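Ral guanine nucleotide dissociation stimulator-like 2 (Mus musculus, PDB 4JGW) probably acts as a guanine nucleotide exchange factor for small G proteins and associates with GTP-bound Rap1A and H-Ras in vitro. Local coordinates at residues P223-G228 / P244-T249; P389-F394 / S427-L432. All coordinates share one frame; numbering follows the deposited sequence.

Overall arrangement
Interactions 1 and 2 both belong to the Ras-GEF (CDC25-homology) part of the chain and lie near the centre of the molecule, their centres about 11 Å apart. Interaction 1 joins a loop to the first turn of helix 244-264; interaction 2 packs helix 392-404 and its lead-in against helix 416-436, the helical hairpin that in relatives engages the G protein. Cys226 bridges the two, its SG lying 3.9 Å from both Leu391 CD1 and Leu429 CD2. A further link runs from Thr249 CG2 to Leu391 CD2, 3.8 Å apart. The apolar side of interaction 1 thus runs into interaction 2, while its polar bonds sit at the start of helix 244-264; interaction 2 is side-chain packing.

Interaction 1. Residues P223-G228 / P244-T249; sequences PSQCLG and PSVRAT
The carboxamide of Gln225 is the flat group that meets Pro244 and Ser245: Ser245 N approaches OE1 in the carbonyl plane, Ser245 OG stands above that plane, and Pro244 CD lies on the opposite side of it. Within the Ras-GEF fold this joins a short 3-10 turn, 223-226, to the first turn of helix 244-264. Ser245 N donates to Gln225 OE1 over 3.2 Å, and the N-H...O angle of 139° shows a distinctly bent bond. The hydroxyl adds a second donor to the same oxygen, Ser245 OG lying 2.5 Å from Gln225 OE1 but 52° out of the carbonyl plane; so short a separation is doubtful as a measure. Ser245 OG also bonds to Ile222 N, which ties it to the residue just before the 3-10 turn. Pro244 CD rests 3.5 Å from Gln225 OE1, its ring crossing the glutamine chain at about a right angle. That chain is extended beyond CG (chi2 176°), which carries the amide out to the helix start. Nearer the backbone the contact turns apolar: Val246 CG2 sits 3.7 Å from Gln225 CB and 3.9 Å from Cys226 SG, while Leu395 of helix 392-404 touches both Val246 and Cys226. One turn further along the helix, Thr249 OG1 donates to Ser245 O at 3.1 Å, nearly in line with the carbonyl bond.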
loop_
_atom_site.group_PDB
_atom_site.type_symbol
_atom_site.label_atom_id
_atom_site.label_comp_id
_atom_site.label_asym_id
_atom_site.label_seq_id
_atom_site.Cartn_x
_atom_site.Cartn_y
_atom_site.Cartn_z
ATOM N N PRO A 223 2.033 3.895 0.959
ATOM C CA PRO A 223 2.272 2.907 -0.101
ATOM C C PRO A 223 3.747 2.615 -0.381
ATOM O O PRO A 223 4.085 1.480 -0.708
ATOM C CB PRO A 223 1.603 3.539 -1.327
ATOM C CG PRO A 223 0.544 4.424 -0.754
ATOM C CD PRO A 223 1.166 4.992 0.488
ATOM N N SER A 224 4.611 3.620 -0.238
ATOM C CA SER A 224 6.050 3.444 -0.459
ATOM C C SER A 224 6.692 2.458 0.524
ATOM O O SER A 224 7.711 1.839 0.215
ATOM C CB SER A 224 6.778 4.786 -0.401
ATOM O OG SER A 224 6.673 5.380 0.880
ATOM N N GLN A 225 6.090 2.315 1.703
ATOM C CA GLN A 225 6.565 1.353 2.700
ATOM C C GLN A 225 6.312 -0.099 2.271
ATOM O O GLN A 225 6.877 -1.027 2.851
ATOM C CB GLN A 225 5.957 1.647 4.075
ATOM C CG GLN A 225 6.470 2.936 4.717
ATOM C CD GLN A 225 5.792 3.258 6.039
ATOM O OE1 GLN A 225 4.986 2.480 6.549
ATOM N NE2 GLN A 225 6.126 4.411 6.606
ATOM N N CYS A 226 5.476 -0.281 1.248
ATOM C CA CYS A 226 5.208 -1.600 0.669
ATOM C C CYS A 226 6.298 -2.072 -0.299
ATOM O O CYS A 226 6.333 -3.249 -0.666
ATOM C CB CYS A 226 3.858 -1.613 -0.058
ATOM S SG CYS A 226 2.413 -1.311 0.970
ATOM N N LEU A 227 7.174 -1.157 -0.714
ATOM C CA LEU A 227 8.201 -1.453 -1.722
ATOM C C LEU A 227 9.190 -2.522 -1.266
ATOM O O LEU A 227 9.588 -2.555 -0.096
ATOM C CB LEU A 227 8.955 -0.180 -2.134
ATOM C CG LEU A 227 8.181 0.947 -2.833
ATOM C CD1 LEU A 227 9.053 2.188 -2.966
ATOM C CD2 LEU A 227 7.633 0.521 -4.191
ATOM N N GLY A 228 9.578 -3.386 -2.202
ATOM C CA GLY A 228 10.505 -4.488 -1.935
ATOM C C GLY A 228 11.808 -4.058 -1.285
ATOM O O GLY A 228 12.336 -4.759 -0.419
ATOM N N PRO A 244 6.110 1.184 9.631
ATOM C CA PRO A 244 5.105 0.962 10.674
ATOM C C PRO A 244 3.679 0.812 10.143
ATOM O O PRO A 244 2.902 0.034 10.701
ATOM C CB PRO A 244 5.216 2.221 11.556
ATOM C CG PRO A 244 6.435 2.962 11.071
ATOM C CD PRO A 244 6.599 2.573 9.642
ATOM N N SER A 245 3.346 1.544 9.079
ATOM C CA SER A 245 1.993 1.528 8.518
ATOM C C SER A 245 1.648 0.198 7.846
ATOM O O SER A 245 0.484 -0.194 7.806
ATOM C CB SER A 245 1.786 2.699 7.549
ATOM O OG SER A 245 2.468 2.489 6.322
ATOM N N VAL A 246 2.663 -0.485 7.317
ATOM C CA VAL A 246 2.492 -1.837 6.778
ATOM C C VAL A 246 2.387 -2.840 7.928
ATOM O O VAL A 246 1.503 -3.701 7.931
ATOM C CB VAL A 246 3.650 -2.242 5.824
ATOM C CG1 VAL A 246 3.449 -3.657 5.289
ATOM C CG2 VAL A 246 3.770 -1.258 4.670
ATOM N N ARG A 247 3.288 -2.710 8.902
ATOM C CA ARG A 247 3.316 -3.571 10.087
ATOM C C ARG A 247 1.986 -3.563 10.841
ATOM O O ARG A 247 1.490 -4.618 11.231
ATOM C CB ARG A 247 4.458 -3.162 11.024
ATOM N N ALA A 248 1.408 -2.374 11.016
ATOM C CA ALA A 248 0.131 -2.212 11.720
ATOM C C ALA A 248 -1.042 -2.883 10.998
ATOM O O ALA A 248 -1.967 -3.382 11.642
ATOM C CB ALA A 248 -0.160 -0.734 11.961
ATOM N N THR A 249 -0.995 -2.888 9.666
ATOM C CA THR A 249 -1.986 -3.581 8.844
ATOM C C THR A 249 -1.855 -5.102 8.992
ATOM O O THR A 249 -2.859 -5.815 9.080
ATOM C CB THR A 249 -1.856 -3.175 7.350
ATOM O OG1 THR A 249 -2.124 -1.776 7.208
ATOM C CG2 THR A 249 -2.826 -3.954 6.477
#

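Interaction 2. Residues P389-F394 / S427-L432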
loop_
_atom_site.group_PDB
_atom_site.type_symbol
_atom_site.label_atom_id
_atom_site.label_comp_id
_atom_site.label_asym_id
_atom_site.label_seq_id
_atom_site.Cartn_x
_atom_site.Cartn_y
_atom_site.Cartn_z
ATOM N N PRO A 389 -8.454 -4.103 0.444
ATOM C CA PRO A 389 -7.759 -5.238 -0.149
ATOM C C PRO A 389 -6.917 -5.994 0.875
ATOM O O PRO A 389 -6.531 -5.430 1.905
ATOM C CB PRO A 389 -6.846 -4.579 -1.184
ATOM C CG PRO A 389 -6.563 -3.243 -0.629
ATOM C CD PRO A 389 -7.793 -2.825 0.127
ATOM N N TYR A 390 -6.657 -7.265 0.592
ATOM C CA TYR A 390 -5.638 -8.013 1.312
ATOM C C TYR A 390 -4.285 -7.518 0.814
ATOM O O TYR A 390 -3.944 -7.681 -0.359
ATOM C CB TYR A 390 -5.802 -9.524 1.094
ATOM C CG TYR A 390 -4.633 -10.355 1.591
ATOM C CD1 TYR A 390 -4.191 -10.260 2.912
ATOM C CD2 TYR A 390 -3.970 -11.237 0.737
ATOM C CE1 TYR A 390 -3.114 -11.016 3.367
ATOM C CE2 TYR A 390 -2.896 -12.000 1.185
ATOM C CZ TYR A 390 -2.475 -11.884 2.500
ATOM O OH TYR A 390 -1.416 -12.638 2.954
ATOM N N LEU A 391 -3.534 -6.893 1.715
ATOM C CA LEU A 391 -2.282 -6.225 1.366
ATOM C C LEU A 391 -1.177 -7.196 0.938
ATOM O O LEU A 391 -0.319 -6.844 0.125
ATOM C CB LEU A 391 -1.810 -5.338 2.525
ATOM C CG LEU A 391 -0.648 -4.365 2.293
ATOM C CD1 LEU A 391 -0.917 -3.418 1.122
ATOM C CD2 LEU A 391 -0.363 -3.581 3.560
ATOM N N GLY A 392 -1.218 -8.413 1.478
ATOM C CA GLY A 392 -0.203 -9.438 1.212
ATOM C C GLY A 392 0.088 -9.700 -0.255
ATOM O O GLY A 392 1.227 -9.985 -0.622
ATOM N N THR A 393 -0.944 -9.600 -1.089
ATOM C CA THR A 393 -0.810 -9.783 -2.534
ATOM C C THR A 393 0.009 -8.656 -3.175
ATOM O O THR A 393 0.791 -8.899 -4.096
ATOM C CB THR A 393 -2.191 -9.886 -3.216
ATOM O OG1 THR A 393 -3.054 -10.719 -2.430
ATOM C CG2 THR A 393 -2.063 -10.482 -4.616
ATOM N N PHE A 394 -0.175 -7.431 -2.684
ATOM C CA PHE A 394 0.596 -6.281 -3.149
ATOM C C PHE A 394 2.032 -6.335 -2.636
ATOM O O PHE A 394 2.965 -5.944 -3.341
ATOM C CB PHE A 394 -0.073 -4.968 -2.726
ATOM C CG PHE A 394 -1.359 -4.684 -3.450
ATOM C CD1 PHE A 394 -2.571 -5.158 -2.957
ATOM C CD2 PHE A 394 -1.357 -3.949 -4.632
ATOM C CE1 PHE A 394 -3.760 -4.903 -3.630
ATOM C CE2 PHE A 394 -2.543 -3.689 -5.312
ATOM C CZ PHE A 394 -3.746 -4.166 -4.808
ATOM N N SER A 427 0.037 3.151 -7.482
ATOM C CA SER A 427 -1.130 3.919 -7.923
ATOM C C SER A 427 -2.424 3.111 -7.800
ATOM O O SER A 427 -3.491 3.682 -7.574
ATOM C CB SER A 427 -0.946 4.448 -9.352
ATOM O OG SER A 427 -0.927 3.396 -10.302
ATOM N N GLU A 428 -2.320 1.791 -7.948
ATOM C CA GLU A 428 -3.440 0.880 -7.693
ATOM C C GLU A 428 -3.864 0.964 -6.230
ATOM O O GLU A 428 -5.054 0.997 -5.918
ATOM C CB GLU A 428 -3.063 -0.565 -8.026
ATOM C CG GLU A 428 -2.850 -0.862 -9.503
ATOM C CD GLU A 428 -2.293 -2.261 -9.744
ATOM O OE1 GLU A 428 -2.677 -3.201 -9.010
ATOM O OE2 GLU A 428 -1.469 -2.421 -10.672
ATOM N N LEU A 429 -2.874 1.005 -5.343
ATOM C CA LEU A 429 -3.097 1.119 -3.908
ATOM C C LEU A 429 -3.733 2.475 -3.574
ATOM O O LEU A 429 -4.643 2.552 -2.745
ATOM C CB LEU A 429 -1.767 0.933 -3.168
ATOM C CG LEU A 429 -1.592 -0.081 -2.025
ATOM C CD1 LEU A 429 -2.422 -1.353 -2.191
ATOM C CD2 LEU A 429 -0.114 -0.436 -1.880
ATOM N N LEU A 430 -3.262 3.531 -4.241
ATOM C CA LEU A 430 -3.823 4.878 -4.088
ATOM C C LEU A 430 -5.290 4.958 -4.513
ATOM O O LEU A 430 -6.095 5.604 -3.846
ATOM C CB LEU A 430 -3.006 5.911 -4.869
ATOM C CG LEU A 430 -1.644 6.353 -4.333
ATOM C CD1 LEU A 430 -0.881 7.104 -5.412
ATOM C CD2 LEU A 430 -1.790 7.217 -3.081
ATOM N N ARG A 431 -5.630 4.299 -5.620
ATOM C CA ARG A 431 -7.011 4.283 -6.104
ATOM C C ARG A 431 -7.919 3.420 -5.220
ATOM O O ARG A 431 -9.120 3.659 -5.141
ATOM C CB ARG A 431 -7.083 3.838 -7.573
ATOM C CG ARG A 431 -7.360 2.362 -7.776
ATOM C CD ARG A 431 -7.606 2.014 -9.235
ATOM N NE ARG A 431 -8.494 0.857 -9.365
ATOM C CZ ARG A 431 -8.111 -0.415 -9.263
ATOM N NH1 ARG A 431 -6.842 -0.731 -9.025
ATOM N NH2 ARG A 431 -9.010 -1.380 -9.399
ATOM N N LEU A 432 -7.342 2.416 -4.563
ATOM C CA LEU A 432 -8.099 1.593 -3.626
ATOM C C LEU A 432 -8.322 2.339 -2.311
ATOM O O LEU A 432 -9.311 2.101 -1.617
ATOM C CB LEU A 432 -7.416 0.241 -3.389
ATOM C CG LEU A 432 -7.496 -0.775 -4.538
ATOM C CD1 LEU A 432 -6.473 -1.876 -4.345
ATOM C CD2 LEU A 432 -8.900 -1.361 -4.696
#
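This is a buried apolar contact between helix 392-404 with its lead-in and helix 416-436, in which Phe394, near the start of the first helix, lies against Leu429 and Leu432 in the second half of the other. Pro389, Leu391, Phe394, Leu429 and Leu432 are all buried. Its centre is a CH-pi contact: Leu429 CD1 stands 3.6 Å from the centroid of the Phe394 ring and only 9° off its normal, directly over one face. Leu432 CD1 approaches the ring obliquely, 3.6 Å from Phe394 CZ; the same methyl meets Pro389 CG at 4.0 Å, about at right angles to the direction of the ring. The two helices match the helical hairpin of the mainly helical Ras-GEF (CDC25-homology) domain, which in relatives such as Sos opens the nucleotide site of the G protein and probably does so here. Phe218 of helix 203-219 packs on Pro389, Leu429 and Leu432. Leu391 holds CG anti to its backbone nitrogen (chi1 -170°), which brings its CD1 within 4.2 Å of Leu429 CD1, the two chains crossing at about a right angle. The polar margin is formed by Glu428, whose carboxylate plane is turned 66° from the ring and whose OE1 comes within 3.7 Å of Phe394 CE2.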